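Local coordinates for StiE protein (Stigmatella aurantiaca, PDB 6ECX), which is a modular polyketide synthase whose O-methyltransferase domain, the piece described here, uses S-adenosylmethionine to methylate an oxygen of the polyketide intermediate, at residues D116-G122 against R142-S148; L103-E108 against R135-I141; F176-D180 against L220-L226. One frame throughout, in Å; residues are numbered along the deposited sequence.

Interaction 1: residues D116-G122 against R142-S148; sequences DGYTISG and RIFQRDS. With SAM (S-adenosylmethionine), chain B.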
loop_
_atom_site.group_PDB
_atom_site.type_symbol
_atom_site.label_atom_id
_atom_site.label_comp_id
_atom_site.label_asym_id
_atom_site.label_seq_id
_atom_site.Cartn_x
_atom_site.Cartn_y
_atom_site.Cartn_z
ATOM N N ASP A 116 9.447 8.919 -9.836
ATOM C CA ASP A 116 10.402 7.817 -9.891
ATOM C C ASP A 116 9.841 6.619 -9.145
ATOM O O ASP A 116 9.146 6.771 -8.138
ATOM C CB ASP A 116 11.752 8.221 -9.276
ATOM C CG ASP A 116 12.428 9.346 -10.059
ATOM O OD1 ASP A 116 12.337 9.296 -11.299
ATOM O OD2 ASP A 116 13.013 10.280 -9.450
ATOM N N GLY A 117 10.143 5.425 -9.629
ATOM C CA GLY A 117 9.732 4.205 -8.948
ATOM C C GLY A 117 10.908 3.278 -8.728
ATOM O O GLY A 117 11.795 3.171 -9.581
ATOM N N TYR A 118 10.921 2.621 -7.565
ATOM C CA TYR A 118 11.854 1.535 -7.269
ATOM C C TYR A 118 11.074 0.240 -7.101
ATOM O O TYR A 118 10.023 0.219 -6.452
ATOM C CB TYR A 118 12.643 1.765 -5.968
ATOM C CG TYR A 118 13.885 2.630 -6.014
ATOM C CD1 TYR A 118 14.210 3.370 -7.134
ATOM C CD2 TYR A 118 14.727 2.718 -4.898
ATOM C CE1 TYR A 118 15.338 4.153 -7.157
ATOM C CE2 TYR A 118 15.864 3.507 -4.917
ATOM C CZ TYR A 118 16.163 4.220 -6.063
ATOM O OH TYR A 118 17.291 5.010 -6.124
ATOM N N THR A 119 11.592 -0.840 -7.677
ATOM C CA THR A 119 11.128 -2.181 -7.357
ATOM C C THR A 119 12.332 -3.110 -7.371
ATOM O O THR A 119 13.279 -2.901 -8.130
ATOM C CB THR A 119 10.061 -2.677 -8.349
ATOM O OG1 THR A 119 9.691 -4.029 -8.038
ATOM C CG2 THR A 119 10.590 -2.619 -9.773
ATOM N N ILE A 120 12.306 -4.139 -6.518
ATOM C CA ILE A 120 13.410 -5.094 -6.512
ATOM C C ILE A 120 13.217 -6.191 -7.544
ATOM O O ILE A 120 14.168 -6.939 -7.823
ATOM C CB ILE A 120 13.619 -5.739 -5.128
ATOM C CG1 ILE A 120 12.345 -6.442 -4.662
ATOM C CG2 ILE A 120 14.101 -4.707 -4.123
ATOM C CD1 ILE A 120 12.482 -7.085 -3.300
ATOM N N SER A 121 12.026 -6.309 -8.125
ATOM C CA SER A 121 11.776 -7.322 -9.146
ATOM C C SER A 121 12.249 -6.826 -10.507
ATOM O O SER A 121 11.747 -5.813 -11.016
ATOM C CB SER A 121 10.289 -7.661 -9.191
ATOM O OG SER A 121 9.988 -8.439 -10.338
ATOM N N GLY A 122 13.211 -7.545 -11.099
ATOM C CA GLY A 122 13.610 -7.250 -12.467
ATOM C C GLY A 122 12.454 -7.341 -13.445
ATOM O O GLY A 122 12.322 -6.506 -14.346
ATOM N N ARG A 142 10.727 7.637 -14.237
ATOM C CA ARG A 142 11.878 6.738 -14.305
ATOM C C ARG A 142 11.649 5.546 -13.384
ATOM O O ARG A 142 11.106 5.690 -12.280
ATOM C CB ARG A 142 13.188 7.437 -13.926
ATOM C CG ARG A 142 13.545 8.656 -14.765
ATOM C CD ARG A 142 14.814 9.293 -14.224
ATOM N NE ARG A 142 14.673 9.706 -12.826
ATOM C CZ ARG A 142 15.682 10.178 -12.101
ATOM N NH1 ARG A 142 16.882 10.281 -12.654
ATOM N NH2 ARG A 142 15.503 10.559 -10.845
ATOM N N ILE A 143 12.070 4.373 -13.848
ATOM C CA ILE A 143 11.927 3.113 -13.129
ATOM C C ILE A 143 13.314 2.551 -12.855
ATOM O O ILE A 143 14.183 2.571 -13.733
ATOM C CB ILE A 143 11.098 2.090 -13.932
ATOM C CG1 ILE A 143 9.744 2.694 -14.331
ATOM C CG2 ILE A 143 10.927 0.800 -13.131
ATOM C CD1 ILE A 143 8.833 2.973 -13.118
ATOM N N PHE A 144 13.521 2.045 -11.641
ATOM C CA PHE A 144 14.798 1.443 -11.284
ATOM C C PHE A 144 14.553 0.142 -10.545
ATOM O O PHE A 144 13.664 0.066 -9.692
ATOM C CB PHE A 144 15.643 2.363 -10.386
ATOM C CG PHE A 144 15.911 3.731 -10.963
ATOM C CD1 PHE A 144 14.996 4.771 -10.788
ATOM C CD2 PHE A 144 17.098 3.993 -11.633
ATOM C CE1 PHE A 144 15.254 6.039 -11.290
ATOM C CE2 PHE A 144 17.364 5.259 -12.140
ATOM C CZ PHE A 144 16.443 6.283 -11.967
ATOM N N GLN A 145 15.340 -0.877 -10.877
ATOM C CA GLN A 145 15.409 -2.100 -10.087
ATOM C C GLN A 145 16.404 -1.833 -8.968
ATOM O O GLN A 145 17.610 -2.029 -9.116
ATOM C CB GLN A 145 15.827 -3.297 -10.943
ATOM C CG GLN A 145 15.650 -4.638 -10.227
ATOM C CD GLN A 145 16.372 -5.776 -10.928
ATOM O OE1 GLN A 145 17.048 -5.569 -11.935
ATOM N NE2 GLN A 145 16.228 -6.983 -10.400
ATOM N N ARG A 146 15.897 -1.347 -7.834
ATOM C CA ARG A 146 16.744 -0.964 -6.716
ATOM C C ARG A 146 16.009 -1.268 -5.418
ATOM O O ARG A 146 14.787 -1.443 -5.395
ATOM C CB ARG A 146 17.155 0.523 -6.787
ATOM C CG ARG A 146 17.922 0.895 -8.060
ATOM C CD ARG A 146 19.151 1.729 -7.787
ATOM N NE ARG A 146 18.853 3.149 -7.842
ATOM C CZ ARG A 146 19.369 3.994 -8.727
ATOM N NH1 ARG A 146 20.236 3.572 -9.631
ATOM N NH2 ARG A 146 19.031 5.276 -8.689
ATOM N N ASP A 147 16.778 -1.357 -4.338
ATOM C CA ASP A 147 16.273 -1.754 -3.029
ATOM C C ASP A 147 16.126 -0.507 -2.169
ATOM O O ASP A 147 17.121 0.145 -1.840
ATOM C CB ASP A 147 17.221 -2.764 -2.373
ATOM C CG ASP A 147 16.701 -3.290 -1.032
ATOM O OD1 ASP A 147 15.970 -2.569 -0.311
ATOM O OD2 ASP A 147 17.041 -4.447 -0.699
ATOM N N SER A 148 14.880 -0.205 -1.786
ATOM C CA SER A 148 14.543 1.040 -1.101
ATOM C C SER A 148 15.146 1.141 0.299
ATOM O O SER A 148 15.172 2.238 0.864
ATOM C CB SER A 148 13.022 1.185 -1.028
ATOM O OG SER A 148 12.451 1.274 -2.325
HETATM N N SAM B . 2.595 -0.518 -4.651
HETATM C CA SAM B . 2.237 -1.419 -5.739
HETATM C C SAM B . 0.724 -1.537 -5.871
HETATM O O SAM B . 0.012 -1.113 -4.966
HETATM O OXT SAM B . 0.183 -2.041 -6.860
HETATM C CB SAM B . 2.857 -2.787 -5.510
HETATM C CG SAM B . 2.601 -3.376 -4.129
HETATM S SD SAM B . 3.210 -5.082 -4.057
HETATM C CE SAM B . 2.053 -5.808 -2.866
HETATM C "C5'" SAM B . 4.784 -4.906 -3.179
HETATM C "C4'" SAM B . 5.861 -4.223 -4.027
HETATM O "O4'" SAM B . 6.982 -3.821 -3.255
HETATM C "C3'" SAM B . 6.432 -5.071 -5.158
HETATM O "O3'" SAM B . 6.458 -4.231 -6.298
HETATM C "C2'" SAM B . 7.866 -5.370 -4.737
HETATM O "O2'" SAM B . 8.774 -5.504 -5.813
HETATM C "C1'" SAM B . 8.188 -4.117 -3.936
HETATM N N9 SAM B . 9.292 -4.234 -2.964
HETATM C C8 SAM B . 9.381 -5.141 -1.936
HETATM N N7 SAM B . 10.525 -4.897 -1.246
HETATM C C5 SAM B . 11.174 -3.859 -1.818
HETATM C C6 SAM B . 12.360 -3.211 -1.526
HETATM N N6 SAM B . 13.117 -3.596 -0.499
HETATM N N1 SAM B . 12.775 -2.144 -2.307
HETATM C C2 SAM B . 12.008 -1.719 -3.366
HETATM N N3 SAM B . 10.826 -2.370 -3.646
HETATM C C4 SAM B . 10.409 -3.425 -2.897
#
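Tyr118 turns one ring face to Arg146, whose CB sits 3.7 Å from the ring centroid, almost on the normal; Phe144 CD1 and Ser148 OG lie at the ring's edge. The Arg146 guanidinium stands 88° to the Tyr118 ring and takes the phenol oxygen at its own edge: NE is 3.0 Å and NH2 3.1 Å from Tyr118 OH, which lies nearly in the guanidinium plane. One face of that guanidinium rests on the rim of the Phe144 ring. Phe144 in turn brings CZ over a face of the Arg142 guanidinium, whose edge meets Asp116. That salt bridge is side-on and two-pronged, Arg142 NE to Asp116 OD1 at 2.8 Å and NH2 to OD2 at 2.9 Å, with both donors above the carboxylate plane. Tyr157 OH also bonds Asp116 OD2, while Tyr118 OH is further tied to Asp152 O.

Beneath these side chains, strands 114-119 and 141-145 pair in parallel as the two strands of a beta-alpha-beta unit in the Rossmann-like methyltransferase fold. Past the strand ends, the loops hold the adenine of S-adenosylmethionine. Ser148 N donates to SAM N1 (2.9 Å, 178°). Asp147 places CG anti to its backbone N (chi1 -176°), which carries OD1 to within 3.0 Å of SAM N6, the donor. Ile120 lies over one adenine face, CG2 by N1 and C6, CD1 by N7 and C5. Lys150 forms a salt bridge with Asp147 OD2, and Phe95 O bonds Ser148 OG.

A backbone N-H facing the ring acceptor N1 and a carboxylate facing the amino group N6 match the hydrogen-bonding pattern of adenine, which is consistent with recognition of the base by complementary polarity, while Ile120 supplies apolar cover.

Interaction 2: residues L103-E108 against R135-I141; sequences LIILGE and RGLQNRI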
loop_
_atom_site.group_PDB
_atom_site.type_symbol
_atom_site.label_atom_id
_atom_site.label_comp_id
_atom_site.label_asym_id
_atom_site.label_seq_id
_atom_site.Cartn_x
_atom_site.Cartn_y
_atom_site.Cartn_z
ATOM N N LEU A 103 2.033 5.224 -10.468
ATOM C CA LEU A 103 2.843 6.268 -11.100
ATOM C C LEU A 103 2.254 6.703 -12.427
ATOM O O LEU A 103 2.245 7.896 -12.752
ATOM C CB LEU A 103 4.271 5.780 -11.320
ATOM C CG LEU A 103 5.110 5.545 -10.064
ATOM C CD1 LEU A 103 6.451 4.935 -10.435
ATOM C CD2 LEU A 103 5.292 6.843 -9.312
ATOM N N ILE A 104 1.791 5.742 -13.227
ATOM C CA ILE A 104 1.263 6.074 -14.548
ATOM C C ILE A 104 -0.023 6.896 -14.426
ATOM O O ILE A 104 -0.219 7.884 -15.148
ATOM C CB ILE A 104 1.042 4.782 -15.349
ATOM C CG1 ILE A 104 2.402 4.195 -15.793
ATOM C CG2 ILE A 104 0.082 5.040 -16.508
ATOM C CD1 ILE A 104 2.302 2.799 -16.374
ATOM N N ILE A 105 -0.928 6.482 -13.537
ATOM C CA ILE A 105 -2.174 7.217 -13.344
ATOM C C ILE A 105 -1.885 8.643 -12.881
ATOM O O ILE A 105 -2.472 9.607 -13.385
ATOM C CB ILE A 105 -3.080 6.465 -12.353
ATOM C CG1 ILE A 105 -3.632 5.196 -13.010
ATOM C CG2 ILE A 105 -4.207 7.365 -11.852
ATOM C CD1 ILE A 105 -4.304 4.264 -12.030
ATOM N N LEU A 106 -0.972 8.797 -11.921
ATOM C CA LEU A 106 -0.594 10.133 -11.469
ATOM C C LEU A 106 0.005 10.945 -12.612
ATOM O O LEU A 106 -0.371 12.105 -12.825
ATOM C CB LEU A 106 0.390 10.025 -10.297
ATOM C CG LEU A 106 -0.225 9.507 -8.991
ATOM C CD1 LEU A 106 0.846 9.285 -7.941
ATOM C CD2 LEU A 106 -1.264 10.501 -8.447
ATOM N N GLY A 107 0.900 10.333 -13.394
ATOM C CA GLY A 107 1.545 11.061 -14.479
ATOM C C GLY A 107 0.589 11.440 -15.596
ATOM O O GLY A 107 0.711 12.518 -16.196
ATOM N N GLU A 108 -0.357 10.547 -15.910
ATOM C CA GLU A 108 -1.336 10.817 -16.961
ATOM C C GLU A 108 -2.267 11.950 -16.565
ATOM O O GLU A 108 -2.615 12.801 -17.393
ATOM C CB GLU A 108 -2.151 9.558 -17.256
ATOM C CG GLU A 108 -1.544 8.628 -18.278
ATOM C CD GLU A 108 -2.386 7.385 -18.499
ATOM O OE1 GLU A 108 -3.012 6.917 -17.524
ATOM O OE2 GLU A 108 -2.419 6.882 -19.644
ATOM N N ARG A 135 2.614 4.721 -22.883
ATOM C CA ARG A 135 1.774 5.871 -22.596
ATOM C C ARG A 135 2.487 7.206 -22.830
ATOM O O ARG A 135 1.907 8.258 -22.541
ATOM C CB ARG A 135 1.256 5.765 -21.163
ATOM C CG ARG A 135 0.169 4.694 -21.021
ATOM C CD ARG A 135 0.320 3.899 -19.741
ATOM N NE ARG A 135 -0.669 2.827 -19.620
ATOM C CZ ARG A 135 -0.457 1.566 -19.988
ATOM N NH1 ARG A 135 -1.416 0.661 -19.838
ATOM N NH2 ARG A 135 0.712 1.207 -20.508
ATOM N N GLY A 136 3.710 7.188 -23.363
ATOM C CA GLY A 136 4.425 8.423 -23.645
ATOM C C GLY A 136 4.884 9.193 -22.420
ATOM O O GLY A 136 5.037 10.415 -22.481
ATOM N N LEU A 137 5.116 8.508 -21.307
ATOM C CA LEU A 137 5.502 9.143 -20.055
ATOM C C LEU A 137 6.982 8.967 -19.727
ATOM O O LEU A 137 7.396 9.284 -18.609
ATOM C CB LEU A 137 4.650 8.583 -18.916
ATOM C CG LEU A 137 3.148 8.895 -19.009
ATOM C CD1 LEU A 137 2.336 7.915 -18.166
ATOM C CD2 LEU A 137 2.934 10.313 -18.525
ATOM N N GLN A 138 7.796 8.481 -20.668
ATOM C CA GLN A 138 9.188 8.196 -20.345
ATOM C C GLN A 138 9.998 9.455 -20.064
ATOM O O GLN A 138 11.126 9.352 -19.587
ATOM C CB GLN A 138 9.854 7.391 -21.473
ATOM C CG GLN A 138 10.109 8.156 -22.777
ATOM C CD GLN A 138 8.880 8.223 -23.668
ATOM O OE1 GLN A 138 7.750 8.052 -23.194
ATOM N NE2 GLN A 138 9.092 8.456 -24.965
ATOM N N ASN A 139 9.466 10.636 -20.333
ATOM C CA ASN A 139 10.201 11.835 -19.971
ATOM C C ASN A 139 9.922 12.281 -18.553
ATOM O O ASN A 139 10.700 13.075 -18.012
ATOM C CB ASN A 139 9.887 12.965 -20.951
ATOM C CG ASN A 139 10.150 12.553 -22.355
ATOM O OD1 ASN A 139 9.261 12.570 -23.210
ATOM N ND2 ASN A 139 11.383 12.140 -22.607
ATOM N N ARG A 140 8.846 11.779 -17.935
ATOM C CA ARG A 140 8.513 12.161 -16.581
ATOM C C ARG A 140 8.574 11.028 -15.560
ATOM O O ARG A 140 8.574 11.321 -14.360
ATOM C CB ARG A 140 7.118 12.799 -16.533
ATOM C CG ARG A 140 6.957 13.928 -17.561
ATOM C CD ARG A 140 5.782 14.826 -17.220
ATOM N NE ARG A 140 4.541 14.341 -17.804
ATOM C CZ ARG A 140 3.514 13.852 -17.123
ATOM N NH1 ARG A 140 2.440 13.441 -17.790
ATOM N NH2 ARG A 140 3.553 13.771 -15.788
ATOM N N ILE A 141 8.630 9.760 -15.980
ATOM C CA ILE A 141 8.650 8.632 -15.046
ATOM C C ILE A 141 9.920 7.818 -15.284
ATOM O O ILE A 141 10.155 7.339 -16.401
ATOM C CB ILE A 141 7.405 7.747 -15.195
ATOM C CG1 ILE A 141 6.135 8.563 -14.979
ATOM C CG2 ILE A 141 7.434 6.553 -14.207
ATOM C CD1 ILE A 141 4.883 7.728 -15.029
HETATM O O HOH W 1 -0.466 8.958 -21.336
#
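Gly107 O is gripped by both terminal nitrogens of Arg140: NH1 is 2.5 Å away, a length so short that its exact value is doubtful, and NH2 makes a weak bond at 3.1 Å. The oxygen lies at the guanidinium's edge, in its plane, whereas NH1 stands 42° out of the carbonyl plane. A bend at chi3 (-88°) turns the Arg140 tip back to the helix, and NH2 has a second acceptor in Leu113 O. The absence of a side chain at Gly107 lets Leu137 CD2 and Ile141 CD1 close in on the helix backbone, the latter 3.5 Å from Leu103 O. In this Rossmann-like domain, helix 101-109 is thereby packed against the link from helix 122-134 to strand 141-145. A Schellman motif with Gly136 as its C-prime residue ends helix 122-134 and turns the chain toward Leu137. Leu137 CD1 also lies 3.9 Å from Glu108 CG. Arg135 crosses Ile104 at about a right angle, its CD 3.4 Å from Ile104 CG2, while its NH2 bonds Arg131 O. One water donates to Arg135 O at 2.8 Å and weakly to Glu108 OE2.

Interaction 3: residues F176-D180 against L220-L226; sequences FSNID and LFSSNHL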
loop_
_atom_site.group_PDB
_atom_site.type_symbol
_atom_site.label_atom_id
_atom_site.label_comp_id
_atom_site.label_asym_id
_atom_site.label_seq_id
_atom_site.Cartn_x
_atom_site.Cartn_y
_atom_site.Cartn_z
ATOM N N PHE A 176 13.280 4.131 6.363
ATOM C CA PHE A 176 12.719 5.423 6.757
ATOM C C PHE A 176 13.781 6.513 6.825
ATOM O O PHE A 176 13.455 7.685 6.641
ATOM C CB PHE A 176 11.936 5.277 8.067
ATOM C CG PHE A 176 10.528 4.802 7.836
ATOM C CD1 PHE A 176 10.256 3.447 7.685
ATOM C CD2 PHE A 176 9.496 5.705 7.652
ATOM C CE1 PHE A 176 8.978 3.011 7.412
ATOM C CE2 PHE A 176 8.206 5.257 7.373
ATOM C CZ PHE A 176 7.953 3.918 7.247
ATOM N N SER A 177 15.049 6.151 7.012
ATOM C CA SER A 177 16.127 7.114 6.824
ATOM C C SER A 177 16.201 7.561 5.370
ATOM O O SER A 177 16.336 8.759 5.077
ATOM C CB SER A 177 17.453 6.496 7.282
ATOM O OG SER A 177 18.569 7.231 6.812
ATOM N N ASN A 178 16.107 6.604 4.441
ATOM C CA ASN A 178 16.080 6.936 3.016
ATOM C C ASN A 178 14.896 7.846 2.678
ATOM O O ASN A 178 15.021 8.779 1.877
ATOM C CB ASN A 178 16.015 5.642 2.202
ATOM C CG ASN A 178 16.456 5.823 0.760
ATOM O OD1 ASN A 178 16.889 6.908 0.347
ATOM N ND2 ASN A 178 16.367 4.741 -0.016
ATOM N N ILE A 179 13.731 7.581 3.262
ATOM C CA ILE A 179 12.577 8.442 3.011
ATOM C C ILE A 179 12.853 9.854 3.522
ATOM O O ILE A 179 12.692 10.848 2.797
ATOM C CB ILE A 179 11.308 7.849 3.660
ATOM C CG1 ILE A 179 10.878 6.567 2.928
ATOM C CG2 ILE A 179 10.179 8.897 3.644
ATOM C CD1 ILE A 179 9.793 5.764 3.644
ATOM N N ASP A 180 13.296 9.951 4.778
ATOM C CA ASP A 180 13.618 11.238 5.395
ATOM C C ASP A 180 14.626 12.031 4.561
ATOM O O ASP A 180 14.384 13.183 4.207
ATOM C CB ASP A 180 14.156 10.990 6.814
ATOM C CG ASP A 180 14.436 12.267 7.573
ATOM O OD1 ASP A 180 13.988 13.333 7.111
ATOM O OD2 ASP A 180 15.104 12.192 8.627
ATOM N N LEU A 220 9.730 4.506 14.182
ATOM C CA LEU A 220 10.244 4.731 12.835
ATOM C C LEU A 220 9.949 6.142 12.357
ATOM O O LEU A 220 10.815 6.798 11.764
ATOM C CB LEU A 220 9.639 3.725 11.855
ATOM C CG LEU A 220 10.133 2.281 11.999
ATOM C CD1 LEU A 220 9.279 1.371 11.137
ATOM C CD2 LEU A 220 11.591 2.205 11.593
ATOM N N PHE A 221 8.706 6.598 12.532
ATOM C CA PHE A 221 8.367 7.952 12.078
ATOM C C PHE A 221 9.165 8.988 12.858
ATOM O O PHE A 221 9.810 9.858 12.276
ATOM C CB PHE A 221 6.866 8.239 12.245
ATOM C CG PHE A 221 5.954 7.400 11.373
ATOM C CD1 PHE A 221 6.466 6.578 10.376
ATOM C CD2 PHE A 221 4.575 7.419 11.584
ATOM C CE1 PHE A 221 5.610 5.799 9.587
ATOM C CE2 PHE A 221 3.716 6.649 10.811
ATOM C CZ PHE A 221 4.228 5.830 9.811
ATOM N N SER A 222 9.146 8.888 14.188
ATOM C CA SER A 222 9.650 9.976 15.036
ATOM C C SER A 222 11.164 10.100 14.996
ATOM O O SER A 222 11.689 11.197 15.214
ATOM C CB SER A 222 9.222 9.763 16.490
ATOM O OG SER A 222 7.838 9.484 16.572
ATOM N N SER A 223 11.873 8.982 14.808
ATOM C CA SER A 223 13.326 8.963 14.631
ATOM C C SER A 223 13.751 9.494 13.272
ATOM O O SER A 223 14.952 9.694 13.045
ATOM C CB SER A 223 13.875 7.536 14.776
ATOM O OG SER A 223 13.396 6.966 15.976
ATOM N N ASN A 224 12.810 9.685 12.355
ATOM C CA ASN A 224 13.138 10.094 10.999
ATOM C C ASN A 224 12.313 11.309 10.566
ATOM O O ASN A 224 11.962 11.455 9.395
ATOM C CB ASN A 224 12.978 8.897 10.059
ATOM C CG ASN A 224 14.038 7.830 10.331
ATOM O OD1 ASN A 224 15.187 8.014 9.955
ATOM N ND2 ASN A 224 13.671 6.748 11.026
ATOM N N HIS A 225 11.988 12.187 11.515
ATOM C CA HIS A 225 11.396 13.493 11.214
ATOM C C HIS A 225 10.046 13.366 10.517
ATOM O O HIS A 225 9.711 14.166 9.644
ATOM C CB HIS A 225 12.348 14.356 10.371
ATOM C CG HIS A 225 13.679 14.589 11.018
ATOM N ND1 HIS A 225 14.830 13.948 10.609
ATOM C CD2 HIS A 225 14.037 15.372 12.065
ATOM C CE1 HIS A 225 15.837 14.325 11.376
ATOM N NE2 HIS A 225 15.382 15.188 12.267
ATOM N N LEU A 226 9.233 12.393 10.931
ATOM C CA LEU A 226 7.938 12.160 10.301
ATOM C C LEU A 226 6.836 12.251 11.339
ATOM O O LEU A 226 6.947 11.667 12.426
ATOM C CB LEU A 226 7.900 10.787 9.600
ATOM C CG LEU A 226 8.870 10.628 8.426
ATOM C CD1 LEU A 226 9.020 9.161 8.007
ATOM C CD2 LEU A 226 8.420 11.489 7.237
HETATM O O HOH W 2 16.637 10.255 9.547
#
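Helix 172-181, which joins strands 157-163 and 187-196 of the Rossmann-like sheet, packs here against the end of helix 214-222 and the turn leading into strand 226-233. Phe176 is the apolar centre of the contact. Leu220 CB lies over one face of its ring, and Ile179 CD1, from its own helix, over the opposite face. At the ring's edge, Leu226 CD1 comes in its plane to 3.5 Å from Phe176 CD2. Phe221 CE1 is also 3.5 Å from Phe176 CE2, the two rings inclined by 48°. Phe221 and Leu226 reach on to Val290 of strand 283-292, so this cluster continues into the sheet.

Asn224 borders the polar side. Its ND2 donates to Leu220 O (3.0 Å) in the carbonyl plane, on a lone pair; this fixes the amide, with OD1 directed at a water 2.7 Å away. That water donates to Asp180 OD2 as well, bridging the segments. His225, with positive phi, follows as the chain turns into the strand. Asp180 sets CG anti to its backbone N (chi1 -176°), which extends the carboxylate toward this turn, and Lys292 forms a salt bridge with OD1. His225 ND1 donates to Asp180 OD2 at 2.7 Å, nearly straight (176°), with the oxygen in the imidazole plane and the donor on the syn side of the carboxylate, somewhat tilted from its plane.

Interactions 1 and 2 interlock along the chain: their segments alternate, helix 101-109 leading into strand 114-119 and the 135-141 link into strand 141-145. Their centres are about 15 Å apart, and Leu103 CD1 packs 3.7 Å from Gly117 CA. Interaction 3 comes later, its centre about 20 Å from that of interaction 1 and about 28 Å from that of interaction 2. It touches only the first, through a probable hydrogen bond from Asn178 ND2 to Ser148 O. One mixed sheet runs through the arrangement, with 141-145 an outermost strand. The adenine site of interaction 1 thus has a helix-to-link contact near the N-terminal ends of its strands, away from the adenine, and helix 172-181 beside the loop that carries Ser148.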